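Local coordinates for protein walker-type atpase (Pyrococcus abyssi, PDB 2QEN) that probably binds and hydrolyses ATP as a Walker-type P-loop ATPase, its wider function being unknown, and here holds ADP and a magnesium ion, at residues F203-S208 with E230-L235; G246-R251 with K260-V265; G268-E273 with D341-T346; D286-I291 with E322-M327. The protein carries 1 engineered substitution. All coordinates share one frame; numbering follows the deposited sequence.

Contact 1 of 4, residues F203-S208 with E230-L235; sequences FDKDTS and EAVELL
S208 and V232 meet where helix 205-217 starts beside the last turns of helix 225-235. The isopropyl group of V232 straddles the S208 methylene. V232 CG1 lies 3.7 Å from S208 CB, and V232 CG2 also lies 3.7 Å from S208 CB. With CG1 anti to the backbone N (chi1 168°), both V232 methyls face the neighbouring helix. The S208 hydroxyl is used within its own helix. It sits beside its own backbone N, and S208 OG donates to D204 O at 3.0 Å, from 43° above the carbonyl plane. D204 O also accepts from S208 N, two bonds on one oxygen. At the exposed border K205 reaches across E233, and K205 CD comes within 4.1 Å of E233 OE1. The lysine chain bends at chi2 and chi3. K205 NZ stays 5.6 Å from E233 OE1, without a salt bridge; it has a long, weak ion pair with E229.

The helix start is capped on the same segment. D204 OD1 accepts from T207 N at 2.9 Å, nearly along the C-O axis, and from T207 OG1 at 2.7 Å above the carboxylate plane. F203, just before the cap, touches ADP. This is an aspartate N-cap on a helix following the last strand of the ATPase sheet, consistent with the helical lid of AAA+ type P-loop ATPases.

Contact 2 of 4, residues G246-R251 with K260-V265; sequences GVEYLR and KRTLEV
E248 meets R261 over the face of its guanidinium rather than in its plane. E248 OE1 is 3.4 Å from R261 NH1, but no N-H points at the oxygen. The other carboxylate oxygen is almost as close, with E248 OE2 3.5 Å from R261 NH1. The two flat groups are tilted 36° apart, and the side chains cross at about a right angle. The folded arginine makes this possible. Its CG lies beside the backbone N (chi1 -60°), and further bends at chi2 and chi3 turn one face of the guanidinium toward the carboxylate. The arginine stem is part of the contact too, with R261 CB 3.6 Å from E248 OE1. R261 NE also has a long ion pair with E264 OE1 at 4.0 Å, again off the guanidinium plane. E248, R261 and E264 therefore form a small charge network.

Deeper in, E248 and T262 slide past each other in opposite directions, and E248 CB lies 4.0 Å from T262 OG1. That hydroxyl is bonded to A258 O in its own helix. Replacing E248 with a leucine would probably leave R261 without its counter-charge on the facing helix and let its guanidinium turn more freely.

E248 and R261 attract by charge alone, while T262 and V265 add apolar packing on V244. Without a directed bond, the salt bridge probably constrains guanidinium rotation less than an in-plane one would.

Contact 3 of 4, residues G268-E273 with D341-T346; sequences GLIMGE and DPVVAT
Helices 255-280 and 342-348 come nearest at I270 and V344, whose CA atoms are 6.8 Å apart. I270 carries the contact through the end of its long branch. I270 CD1 lies 3.8 Å from V344 CG2, and I270 CG1 follows at 4.0 Å from V344 CG2. CD1 also reaches the backbone, with I270 CD1 4.0 Å from V344 CA. I270 CG1 lies anti to its own carbonyl carbon (chi1 -67°), and the branch then extends across to the other helix. V344 offers the methyl that stands beside its backbone N. V343 adds a looser contact, with I270 CD1 4.4 Å from V343 CG1. W241 of helix 239-252 packs on both I270 and V343.

The short helix is fixed at its start. D341 OD1 accepts from V343 N at 2.9 Å, approached from above the carboxylate plane, while D341 OD2 accepts from W241 NE1. The carboxylate thus ties the start of the helix to the tryptophan that packs on the contact. One turn on, T346 OG1 donates to P342 O at 3.1 Å. T346 N binds the same oxygen from the opposite face.

E273 on the long helix makes a salt bridge to R41, a residue that binds ADP. The arrangement is an aspartate N-capped C-terminal helix, following the hairpin of the winged-helix domain, packed by apolar side chains on a helix tied to the nucleotide site through R41.

Contact 4 of 4, residues D286-I291 with E322-M327; sequences DILRAI and ENLKKM
In the winged helix-turn-helix domain, of the kind found at the C-terminus of MCM proteins, L324 packs against I287 and L288. The contact is apolar throughout. L324 points from helix 314-326 at helix 282-292, and its branches meet two successive residues there. L324 CD2 lies 3.8 Å from I287 CG2. On the other residue, L288 CD1 is 3.8 Å from L324 CG and 4.0 Å from L324 CD2. The second methyls are a little further apart, with L288 CD2 4.2 Å from L324 CD1. The I287 methyl involved is the one anti to the backbone N. With an alanine in place of L324, I287 CG2 and both L288 methyls would lose their partner, which would probably open a gap between the helices.

Beside the apolar patch, K325 NZ forms a salt bridge with E322 OE2 at 2.7 Å, and K325 also pairs with E332. L305 of helix 298-307 packs on I287. L274 and L277 of helix 255-280 touch L288, as does I330 of strand 330-333, and W329 touches both leucines.

Overall arrangement
Helix 255-280 serves both contact 2 and contact 3, whose centres are 15 Å apart. They touch through L263 CD2 and T346 CG2 at 4.1 Å. Contact 1 joins them: L235 CD2 is 4.2 Å from T262 CG2 of contact 2 and 3.8 Å from V343 CG2 of contact 3. Contact 4 lies in the winged helix domain, with its centre 13 Å from that of contact 3 and 24 Å from that of contact 1. The sequence of contact 4 falls between the two segments of contact 3. The side chains of S208, T262 and V344 are each about 11 Å from ADP, and that of I270 is about 5 Å from that of R41, which binds ADP.

Contact 1 of 4, residues F203-S208 with E230-L235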
loop_
_atom_site.group_PDB
_atom_site.type_symbol
_atom_site.label_atom_id
_atom_site.label_comp_id
_atom_site.label_asym_id
_atom_site.label_seq_id
_atom_site.Cartn_x
_atom_site.Cartn_y
_atom_site.Cartn_z
ATOM N N PHE A 203 1.018 8.484 -11.775
ATOM C CA PHE A 203 1.596 9.596 -12.517
ATOM C C PHE A 203 0.671 9.994 -13.661
ATOM O O PHE A 203 0.027 9.130 -14.271
ATOM C CB PHE A 203 2.944 9.197 -13.143
ATOM C CG PHE A 203 4.041 8.882 -12.148
ATOM C CD1 PHE A 203 4.119 9.540 -10.911
ATOM C CD2 PHE A 203 5.037 7.953 -12.480
ATOM C CE1 PHE A 203 5.153 9.254 -10.010
ATOM C CE2 PHE A 203 6.080 7.669 -11.583
ATOM C CZ PHE A 203 6.131 8.310 -10.347
ATOM N N ASP A 204 0.623 11.289 -13.973
ATOM C CA ASP A 204 -0.040 11.723 -15.195
ATOM C C ASP A 204 0.765 11.309 -16.444
ATOM O O ASP A 204 1.864 10.752 -16.330
ATOM C CB ASP A 204 -0.424 13.221 -15.158
ATOM C CG ASP A 204 0.778 14.183 -15.190
ATOM O OD1 ASP A 204 1.897 13.808 -15.585
ATOM O OD2 ASP A 204 0.574 15.373 -14.846
ATOM N N LYS A 205 0.198 11.540 -17.623
ATOM C CA LYS A 205 0.843 11.219 -18.893
ATOM C C LYS A 205 2.283 11.716 -18.983
ATOM O O LYS A 205 3.203 10.927 -19.200
ATOM C CB LYS A 205 0.031 11.818 -20.041
ATOM C CG LYS A 205 -0.641 10.813 -20.959
ATOM C CD LYS A 205 0.171 10.574 -22.233
ATOM C CE LYS A 205 0.353 11.831 -23.055
ATOM N NZ LYS A 205 1.411 11.642 -24.107
ATOM N N ASP A 206 2.463 13.024 -18.810
ATOM C CA ASP A 206 3.769 13.661 -18.991
ATOM C C ASP A 206 4.819 13.205 -17.977
ATOM O O ASP A 206 5.996 13.088 -18.315
ATOM C CB ASP A 206 3.637 15.194 -18.997
ATOM C CG ASP A 206 3.035 15.729 -20.299
ATOM O OD1 ASP A 206 2.735 14.932 -21.216
ATOM O OD2 ASP A 206 2.867 16.958 -20.413
ATOM N N THR A 207 4.382 12.964 -16.741
ATOM C CA THR A 207 5.239 12.440 -15.678
ATOM C C THR A 207 5.691 11.012 -16.015
ATOM O O THR A 207 6.878 10.701 -15.928
ATOM C CB THR A 207 4.537 12.526 -14.295
ATOM O OG1 THR A 207 4.084 13.873 -14.069
ATOM C CG2 THR A 207 5.477 12.137 -13.164
ATOM N N SER A 208 4.753 10.160 -16.430
ATOM C CA SER A 208 5.080 8.802 -16.901
ATOM C C SER A 208 6.145 8.778 -18.005
ATOM O O SER A 208 7.099 8.008 -17.926
ATOM C CB SER A 208 3.826 8.074 -17.385
ATOM O OG SER A 208 2.880 7.982 -16.341
ATOM N N GLU A 230 3.987 4.669 -26.583
ATOM C CA GLU A 230 3.279 3.385 -26.612
ATOM C C GLU A 230 3.343 2.638 -25.261
ATOM O O GLU A 230 2.364 2.040 -24.832
ATOM C CB GLU A 230 3.801 2.506 -27.759
ATOM C CG GLU A 230 2.869 1.372 -28.175
ATOM C CD GLU A 230 1.824 1.789 -29.198
ATOM O OE1 GLU A 230 2.165 2.024 -30.389
ATOM O OE2 GLU A 230 0.640 1.870 -28.806
ATOM N N ALA A 231 4.486 2.673 -24.585
ATOM C CA ALA A 231 4.598 2.028 -23.268
ATOM C C ALA A 231 3.663 2.684 -22.232
ATOM O O ALA A 231 3.044 2.000 -21.427
ATOM C CB ALA A 231 6.032 2.040 -22.786
ATOM N N VAL A 232 3.549 4.004 -22.272
ATOM C CA VAL A 232 2.711 4.738 -21.320
ATOM C C VAL A 232 1.204 4.549 -21.604
ATOM O O VAL A 232 0.392 4.504 -20.683
ATOM C CB VAL A 232 3.112 6.241 -21.267
ATOM C CG1 VAL A 232 2.071 7.074 -20.499
ATOM C CG2 VAL A 232 4.504 6.389 -20.660
ATOM N N GLU A 233 0.840 4.418 -22.868
ATOM C CA GLU A 233 -0.526 4.057 -23.241
ATOM C C GLU A 233 -0.926 2.672 -22.730
ATOM O O GLU A 233 -2.072 2.475 -22.340
ATOM C CB GLU A 233 -0.722 4.146 -24.747
ATOM C CG GLU A 233 -0.742 5.577 -25.313
ATOM C CD GLU A 233 -1.561 6.592 -24.477
ATOM O OE1 GLU A 233 -1.222 6.824 -23.281
ATOM O OE2 GLU A 233 -2.510 7.196 -25.037
ATOM N N LEU A 234 0.010 1.717 -22.726
ATOM C CA LEU A 234 -0.272 0.416 -22.123
ATOM C C LEU A 234 -0.136 0.400 -20.599
ATOM O O LEU A 234 -0.904 -0.288 -19.918
ATOM C CB LEU A 234 0.593 -0.703 -22.724
ATOM C CG LEU A 234 0.173 -1.448 -24.008
ATOM C CD1 LEU A 234 -1.334 -1.421 -24.255
ATOM C CD2 LEU A 234 0.900 -0.926 -25.222
ATOM N N LEU A 235 0.833 1.138 -20.062
ATOM C CA LEU A 235 1.146 1.029 -18.629
ATOM C C LEU A 235 0.608 2.142 -17.689
ATOM O O LEU A 235 0.738 2.023 -16.474
ATOM C CB LEU A 235 2.657 0.768 -18.405
ATOM C CG LEU A 235 3.309 -0.410 -19.152
ATOM C CD1 LEU A 235 4.846 -0.480 -18.908
ATOM C CD2 LEU A 235 2.654 -1.776 -18.856
#

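Contact 2 of 4, residues G246-R251 with K260-V265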
loop_
_atom_site.group_PDB
_atom_site.type_symbol
_atom_site.label_atom_id
_atom_site.label_comp_id
_atom_site.label_asym_id
_atom_site.label_seq_id
_atom_site.Cartn_x
_atom_site.Cartn_y
_atom_site.Cartn_z
ATOM N N GLY A 246 11.028 -0.881 -17.876
ATOM C CA GLY A 246 12.355 -0.294 -18.032
ATOM C C GLY A 246 13.454 -1.343 -17.917
ATOM O O GLY A 246 14.304 -1.435 -18.774
ATOM N N VAL A 247 13.404 -2.141 -16.854
ATOM C CA VAL A 247 14.252 -3.333 -16.691
ATOM C C VAL A 247 14.209 -4.287 -17.899
ATOM O O VAL A 247 15.254 -4.651 -18.434
ATOM C CB VAL A 247 13.891 -4.090 -15.363
ATOM C CG1 VAL A 247 14.637 -5.440 -15.239
ATOM C CG2 VAL A 247 14.202 -3.193 -14.134
ATOM N N GLU A 248 13.014 -4.698 -18.324
ATOM C CA GLU A 248 12.875 -5.641 -19.459
ATOM C C GLU A 248 13.410 -5.072 -20.768
ATOM O O GLU A 248 13.976 -5.797 -21.571
ATOM C CB GLU A 248 11.419 -6.107 -19.625
ATOM C CG GLU A 248 10.913 -7.048 -18.520
ATOM C CD GLU A 248 11.834 -8.252 -18.308
ATOM O OE1 GLU A 248 12.485 -8.683 -19.280
ATOM O OE2 GLU A 248 11.923 -8.768 -17.164
ATOM N N TYR A 249 13.267 -3.761 -20.957
ATOM C CA TYR A 249 13.807 -3.108 -22.138
ATOM C C TYR A 249 15.327 -3.109 -22.149
ATOM O O TYR A 249 15.917 -3.372 -23.188
ATOM C CB TYR A 249 13.242 -1.680 -22.319
ATOM C CG TYR A 249 13.372 -1.156 -23.746
ATOM C CD1 TYR A 249 14.612 -0.738 -24.252
ATOM C CD2 TYR A 249 12.264 -1.057 -24.577
ATOM C CE1 TYR A 249 14.743 -0.256 -25.570
ATOM C CE2 TYR A 249 12.379 -0.566 -25.882
ATOM C CZ TYR A 249 13.626 -0.168 -26.368
ATOM O OH TYR A 249 13.746 0.303 -27.659
ATOM N N LEU A 250 15.949 -2.838 -20.995
ATOM C CA LEU A 250 17.414 -2.870 -20.852
ATOM C C LEU A 250 17.984 -4.273 -21.103
ATOM O O LEU A 250 19.079 -4.431 -21.640
ATOM C CB LEU A 250 17.824 -2.413 -19.438
ATOM C CG LEU A 250 17.630 -0.940 -19.045
ATOM C CD1 LEU A 250 18.423 -0.615 -17.778
ATOM C CD2 LEU A 250 18.031 -0.004 -20.158
ATOM N N ARG A 251 17.227 -5.285 -20.700
ATOM C CA ARG A 251 17.625 -6.664 -20.867
ATOM C C ARG A 251 17.372 -7.213 -22.290
ATOM O O ARG A 251 18.067 -8.112 -22.727
ATOM C CB ARG A 251 16.906 -7.503 -19.808
ATOM C CG ARG A 251 17.474 -7.252 -18.417
ATOM C CD ARG A 251 16.665 -7.914 -17.332
ATOM N NE ARG A 251 17.401 -7.821 -16.078
ATOM C CZ ARG A 251 17.063 -8.428 -14.947
ATOM N NH1 ARG A 251 15.982 -9.179 -14.887
ATOM N NH2 ARG A 251 17.827 -8.283 -13.877
ATOM N N LYS A 260 6.140 -7.658 -23.960
ATOM C CA LYS A 260 5.672 -9.032 -23.840
ATOM C C LYS A 260 6.083 -9.593 -22.471
ATOM O O LYS A 260 5.259 -10.129 -21.748
ATOM C CB LYS A 260 6.245 -9.888 -24.979
ATOM C CG LYS A 260 5.257 -10.867 -25.596
ATOM C CD LYS A 260 5.883 -11.715 -26.698
ATOM C CE LYS A 260 6.462 -13.032 -26.163
ATOM N NZ LYS A 260 6.571 -14.106 -27.227
ATOM N N ARG A 261 7.357 -9.429 -22.120
ATOM C CA ARG A 261 7.905 -9.842 -20.830
ATOM C C ARG A 261 7.306 -9.082 -19.639
ATOM O O ARG A 261 7.088 -9.667 -18.585
ATOM C CB ARG A 261 9.433 -9.700 -20.816
ATOM C CG ARG A 261 10.160 -10.536 -21.862
ATOM C CD ARG A 261 10.154 -12.001 -21.490
ATOM N NE ARG A 261 11.458 -12.515 -21.059
ATOM C CZ ARG A 261 11.942 -12.426 -19.820
ATOM N NH1 ARG A 261 11.258 -11.814 -18.857
ATOM N NH2 ARG A 261 13.127 -12.943 -19.548
ATOM N N THR A 262 7.059 -7.787 -19.798
ATOM C CA THR A 262 6.393 -7.001 -18.753
ATOM C C THR A 262 5.018 -7.596 -18.448
ATOM O O THR A 262 4.682 -7.798 -17.291
ATOM C CB THR A 262 6.285 -5.501 -19.147
ATOM O OG1 THR A 262 7.594 -5.003 -19.419
ATOM C CG2 THR A 262 5.663 -4.652 -18.040
ATOM N N LEU A 263 4.263 -7.914 -19.497
ATOM C CA LEU A 263 2.915 -8.471 -19.372
ATOM C C LEU A 263 2.912 -9.865 -18.762
ATOM O O LEU A 263 2.002 -10.186 -18.015
ATOM C CB LEU A 263 2.164 -8.451 -20.727
ATOM C CG LEU A 263 1.876 -7.028 -21.263
ATOM C CD1 LEU A 263 1.155 -7.003 -22.617
ATOM C CD2 LEU A 263 1.129 -6.161 -20.238
ATOM N N GLU A 264 3.929 -10.667 -19.089
ATOM C CA GLU A 264 4.204 -11.964 -18.450
ATOM C C GLU A 264 4.402 -11.844 -16.940
ATOM O O GLU A 264 3.771 -12.563 -16.173
ATOM C CB GLU A 264 5.471 -12.601 -19.041
ATOM C CG GLU A 264 5.338 -13.149 -20.450
ATOM C CD GLU A 264 6.665 -13.668 -21.007
ATOM O OE1 GLU A 264 7.702 -13.574 -20.286
ATOM O OE2 GLU A 264 6.667 -14.179 -22.157
ATOM N N VAL A 265 5.324 -10.970 -16.532
ATOM C CA VAL A 265 5.563 -10.677 -15.114
ATOM C C VAL A 265 4.278 -10.187 -14.420
ATOM O O VAL A 265 3.924 -10.696 -13.369
ATOM C CB VAL A 265 6.765 -9.703 -14.904
ATOM C CG1 VAL A 265 6.847 -9.195 -13.456
ATOM C CG2 VAL A 265 8.092 -10.406 -15.268
#

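Contact 3 of 4, residues G268-E273 with D341-T346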
loop_
_atom_site.group_PDB
_atom_site.type_symbol
_atom_site.label_atom_id
_atom_site.label_comp_id
_atom_site.label_asym_id
_atom_site.label_seq_id
_atom_site.Cartn_x
_atom_site.Cartn_y
_atom_site.Cartn_z
ATOM N N GLY A 268 1.712 -13.027 -13.990
ATOM C CA GLY A 268 2.098 -13.940 -12.912
ATOM C C GLY A 268 1.641 -13.461 -11.548
ATOM O O GLY A 268 0.959 -14.179 -10.819
ATOM N N LEU A 269 2.000 -12.229 -11.218
ATOM C CA LEU A 269 1.661 -11.623 -9.927
ATOM C C LEU A 269 0.144 -11.470 -9.740
ATOM O O LEU A 269 -0.420 -11.880 -8.708
ATOM C CB LEU A 269 2.370 -10.267 -9.783
ATOM C CG LEU A 269 3.904 -10.234 -9.860
ATOM C CD1 LEU A 269 4.407 -8.796 -9.983
ATOM C CD2 LEU A 269 4.557 -10.899 -8.653
ATOM N N ILE A 270 -0.514 -10.916 -10.757
ATOM C CA ILE A 270 -1.959 -10.670 -10.717
ATOM C C ILE A 270 -2.759 -11.970 -10.623
ATOM O O ILE A 270 -3.796 -12.030 -9.953
ATOM C CB ILE A 270 -2.400 -9.786 -11.919
ATOM C CG1 ILE A 270 -1.789 -8.387 -11.761
ATOM C CG2 ILE A 270 -3.937 -9.723 -12.052
ATOM C CD1 ILE A 270 -1.572 -7.634 -13.046
ATOM N N MET A 271 -2.263 -13.014 -11.279
ATOM C CA MET A 271 -2.916 -14.318 -11.247
ATOM C C MET A 271 -2.876 -14.890 -9.834
ATOM O O MET A 271 -3.827 -15.550 -9.392
ATOM C CB MET A 271 -2.244 -15.279 -12.227
ATOM C CG MET A 271 -3.211 -16.036 -13.112
ATOM S SD MET A 271 -4.108 -14.941 -14.239
ATOM C CE MET A 271 -5.734 -15.693 -14.205
ATOM N N GLY A 272 -1.767 -14.625 -9.137
ATOM C CA GLY A 272 -1.562 -15.058 -7.747
ATOM C C GLY A 272 -2.584 -14.429 -6.819
ATOM O O GLY A 272 -3.153 -15.107 -5.968
ATOM N N GLU A 273 -2.811 -13.129 -6.995
ATOM C CA GLU A 273 -3.831 -12.386 -6.258
ATOM C C GLU A 273 -5.260 -12.775 -6.653
ATOM O O GLU A 273 -6.151 -12.809 -5.804
ATOM C CB GLU A 273 -3.651 -10.890 -6.462
ATOM C CG GLU A 273 -2.378 -10.338 -5.897
ATOM C CD GLU A 273 -1.875 -9.132 -6.659
ATOM O OE1 GLU A 273 -2.695 -8.395 -7.250
ATOM O OE2 GLU A 273 -0.645 -8.923 -6.662
ATOM N N ASP A 341 -6.450 -0.592 -11.911
ATOM C CA ASP A 341 -5.144 -0.682 -12.579
ATOM C C ASP A 341 -5.345 -1.208 -14.013
ATOM O O ASP A 341 -5.785 -2.332 -14.194
ATOM C CB ASP A 341 -4.217 -1.615 -11.777
ATOM C CG ASP A 341 -2.821 -1.789 -12.407
ATOM O OD1 ASP A 341 -2.582 -1.376 -13.566
ATOM O OD2 ASP A 341 -1.941 -2.368 -11.730
ATOM N N PRO A 342 -5.009 -0.395 -15.037
ATOM C CA PRO A 342 -5.208 -0.763 -16.454
ATOM C C PRO A 342 -4.423 -1.998 -16.913
ATOM O O PRO A 342 -4.827 -2.662 -17.869
ATOM C CB PRO A 342 -4.703 0.472 -17.207
ATOM C CG PRO A 342 -3.796 1.144 -16.259
ATOM C CD PRO A 342 -4.413 0.945 -14.914
ATOM N N VAL A 343 -3.299 -2.281 -16.256
ATOM C CA VAL A 343 -2.543 -3.508 -16.497
ATOM C C VAL A 343 -3.301 -4.758 -15.983
ATOM O O VAL A 343 -3.332 -5.788 -16.657
ATOM C CB VAL A 343 -1.101 -3.379 -15.953
ATOM C CG1 VAL A 343 -0.306 -4.676 -16.117
ATOM C CG2 VAL A 343 -0.397 -2.225 -16.642
ATOM N N VAL A 344 -3.931 -4.663 -14.810
ATOM C CA VAL A 344 -4.852 -5.708 -14.351
ATOM C C VAL A 344 -5.940 -5.980 -15.406
ATOM O O VAL A 344 -6.207 -7.133 -15.742
ATOM C CB VAL A 344 -5.450 -5.403 -12.943
ATOM C CG1 VAL A 344 -6.513 -6.434 -12.537
ATOM C CG2 VAL A 344 -4.361 -5.387 -11.909
ATOM N N ALA A 345 -6.538 -4.922 -15.951
ATOM C CA ALA A 345 -7.495 -5.072 -17.042
ATOM C C ALA A 345 -6.912 -5.826 -18.265
ATOM O O ALA A 345 -7.551 -6.740 -18.804
ATOM C CB ALA A 345 -8.064 -3.702 -17.446
ATOM N N THR A 346 -5.702 -5.447 -18.690
ATOM C CA THR A 346 -4.990 -6.132 -19.781
ATOM C C THR A 346 -4.811 -7.629 -19.499
ATOM O O THR A 346 -5.079 -8.457 -20.363
ATOM C CB THR A 346 -3.631 -5.453 -20.075
ATOM O OG1 THR A 346 -3.867 -4.103 -20.497
ATOM C CG2 THR A 346 -2.844 -6.186 -21.178
#

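Contact 4 of 4, residues D286-I291 with E322-M327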
loop_
_atom_site.group_PDB
_atom_site.type_symbol
_atom_site.label_atom_id
_atom_site.label_comp_id
_atom_site.label_asym_id
_atom_site.label_seq_id
_atom_site.Cartn_x
_atom_site.Cartn_y
_atom_site.Cartn_z
ATOM N N ASP A 286 -15.001 -13.552 -11.973
ATOM C CA ASP A 286 -15.998 -13.467 -13.045
ATOM C C ASP A 286 -16.429 -12.015 -13.288
ATOM O O ASP A 286 -16.542 -11.586 -14.432
ATOM C CB ASP A 286 -17.226 -14.320 -12.708
ATOM C CG ASP A 286 -16.985 -15.833 -12.893
ATOM O OD1 ASP A 286 -15.930 -16.252 -13.421
ATOM O OD2 ASP A 286 -17.884 -16.615 -12.508
ATOM N N ILE A 287 -16.689 -11.281 -12.206
ATOM C CA ILE A 287 -17.130 -9.889 -12.282
ATOM C C ILE A 287 -16.007 -9.000 -12.833
ATOM O O ILE A 287 -16.236 -8.148 -13.687
ATOM C CB ILE A 287 -17.629 -9.380 -10.906
ATOM C CG1 ILE A 287 -18.911 -10.122 -10.489
ATOM C CG2 ILE A 287 -17.851 -7.870 -10.922
ATOM C CD1 ILE A 287 -19.392 -9.827 -9.048
ATOM N N LEU A 288 -14.799 -9.239 -12.343
ATOM C CA LEU A 288 -13.584 -8.555 -12.772
ATOM C C LEU A 288 -13.316 -8.756 -14.261
ATOM O O LEU A 288 -13.100 -7.791 -15.000
ATOM C CB LEU A 288 -12.414 -9.068 -11.937
ATOM C CG LEU A 288 -11.787 -8.174 -10.846
ATOM C CD1 LEU A 288 -12.614 -6.971 -10.419
ATOM C CD2 LEU A 288 -11.272 -8.939 -9.646
ATOM N N ARG A 289 -13.364 -10.008 -14.714
ATOM C CA ARG A 289 -13.193 -10.278 -16.138
ATOM C C ARG A 289 -14.262 -9.595 -17.004
ATOM O O ARG A 289 -13.929 -8.961 -18.011
ATOM C CB ARG A 289 -13.107 -11.767 -16.413
ATOM C CG ARG A 289 -12.564 -12.071 -17.791
ATOM C CD ARG A 289 -12.123 -13.511 -17.919
ATOM N NE ARG A 289 -10.778 -13.736 -17.385
ATOM C CZ ARG A 289 -10.504 -14.488 -16.322
ATOM N NH1 ARG A 289 -11.481 -15.088 -15.654
ATOM N NH2 ARG A 289 -9.247 -14.640 -15.927
ATOM N N ALA A 290 -15.526 -9.688 -16.592
ATOM C CA ALA A 290 -16.624 -9.009 -17.268
ATOM C C ALA A 290 -16.349 -7.506 -17.478
ATOM O O ALA A 290 -16.461 -7.008 -18.595
ATOM C CB ALA A 290 -17.963 -9.225 -16.485
ATOM N N ILE A 291 -16.011 -6.801 -16.399
ATOM C CA ILE A 291 -15.669 -5.368 -16.432
ATOM C C ILE A 291 -14.512 -5.077 -17.394
ATOM O O ILE A 291 -14.629 -4.200 -18.250
ATOM C CB ILE A 291 -15.375 -4.808 -15.006
ATOM C CG1 ILE A 291 -16.637 -4.920 -14.136
ATOM C CG2 ILE A 291 -14.843 -3.333 -15.050
ATOM C CD1 ILE A 291 -16.433 -4.641 -12.657
ATOM N N GLU A 322 -19.344 -3.827 -4.117
ATOM C CA GLU A 322 -18.903 -2.989 -2.996
ATOM C C GLU A 322 -17.587 -3.471 -2.379
ATOM O O GLU A 322 -16.702 -2.658 -2.103
ATOM C CB GLU A 322 -20.002 -2.873 -1.939
ATOM C CG GLU A 322 -20.994 -1.690 -2.125
ATOM C CD GLU A 322 -21.124 -1.129 -3.562
ATOM O OE1 GLU A 322 -21.763 -1.766 -4.457
ATOM O OE2 GLU A 322 -20.612 -0.008 -3.776
ATOM N N ASN A 323 -17.463 -4.781 -2.166
ATOM C CA ASN A 323 -16.218 -5.388 -1.678
ATOM C C ASN A 323 -15.015 -5.167 -2.607
ATOM O O ASN A 323 -13.929 -4.813 -2.162
ATOM C CB ASN A 323 -16.420 -6.882 -1.427
ATOM C CG ASN A 323 -17.264 -7.162 -0.190
ATOM O OD1 ASN A 323 -17.664 -8.303 0.049
ATOM N ND2 ASN A 323 -17.521 -6.128 0.610
ATOM N N LEU A 324 -15.232 -5.391 -3.894
ATOM C CA LEU A 324 -14.251 -5.134 -4.947
ATOM C C LEU A 324 -13.754 -3.689 -4.958
ATOM O O LEU A 324 -12.560 -3.433 -5.171
ATOM C CB LEU A 324 -14.887 -5.487 -6.300
ATOM C CG LEU A 324 -14.442 -6.724 -7.099
ATOM C CD1 LEU A 324 -13.537 -7.768 -6.364
ATOM C CD2 LEU A 324 -15.615 -7.360 -7.857
ATOM N N LYS A 325 -14.668 -2.749 -4.725
ATOM C CA LYS A 325 -14.322 -1.335 -4.555
ATOM C C LYS A 325 -13.487 -1.053 -3.293
ATOM O O LYS A 325 -12.496 -0.294 -3.348
ATOM C CB LYS A 325 -15.602 -0.485 -4.520
ATOM C CG LYS A 325 -16.324 -0.357 -5.869
ATOM C CD LYS A 325 -17.803 0.070 -5.689
ATOM C CE LYS A 325 -17.963 1.549 -5.381
ATOM N NZ LYS A 325 -19.411 1.971 -5.200
ATOM N N LYS A 326 -13.890 -1.658 -2.169
ATOM C CA LYS A 326 -13.204 -1.526 -0.878
ATOM C C LYS A 326 -11.809 -2.152 -0.898
ATOM O O LYS A 326 -10.905 -1.709 -0.182
ATOM C CB LYS A 326 -14.012 -2.204 0.233
ATOM C CG LYS A 326 -15.307 -1.500 0.635
ATOM C CD LYS A 326 -16.039 -2.338 1.687
ATOM C CE LYS A 326 -17.435 -1.795 2.013
ATOM N NZ LYS A 326 -17.371 -0.898 3.196
ATOM N N MET A 327 -11.662 -3.208 -1.692
ATOM C CA MET A 327 -10.373 -3.847 -1.924
ATOM C C MET A 327 -9.572 -3.066 -2.967
ATOM O O MET A 327 -8.418 -3.381 -3.220
ATOM C CB MET A 327 -10.583 -5.294 -2.407
ATOM C CG MET A 327 -10.670 -6.360 -1.301
ATOM S SD MET A 327 -11.246 -7.940 -1.990
ATOM C CE MET A 327 -10.062 -9.075 -1.321
#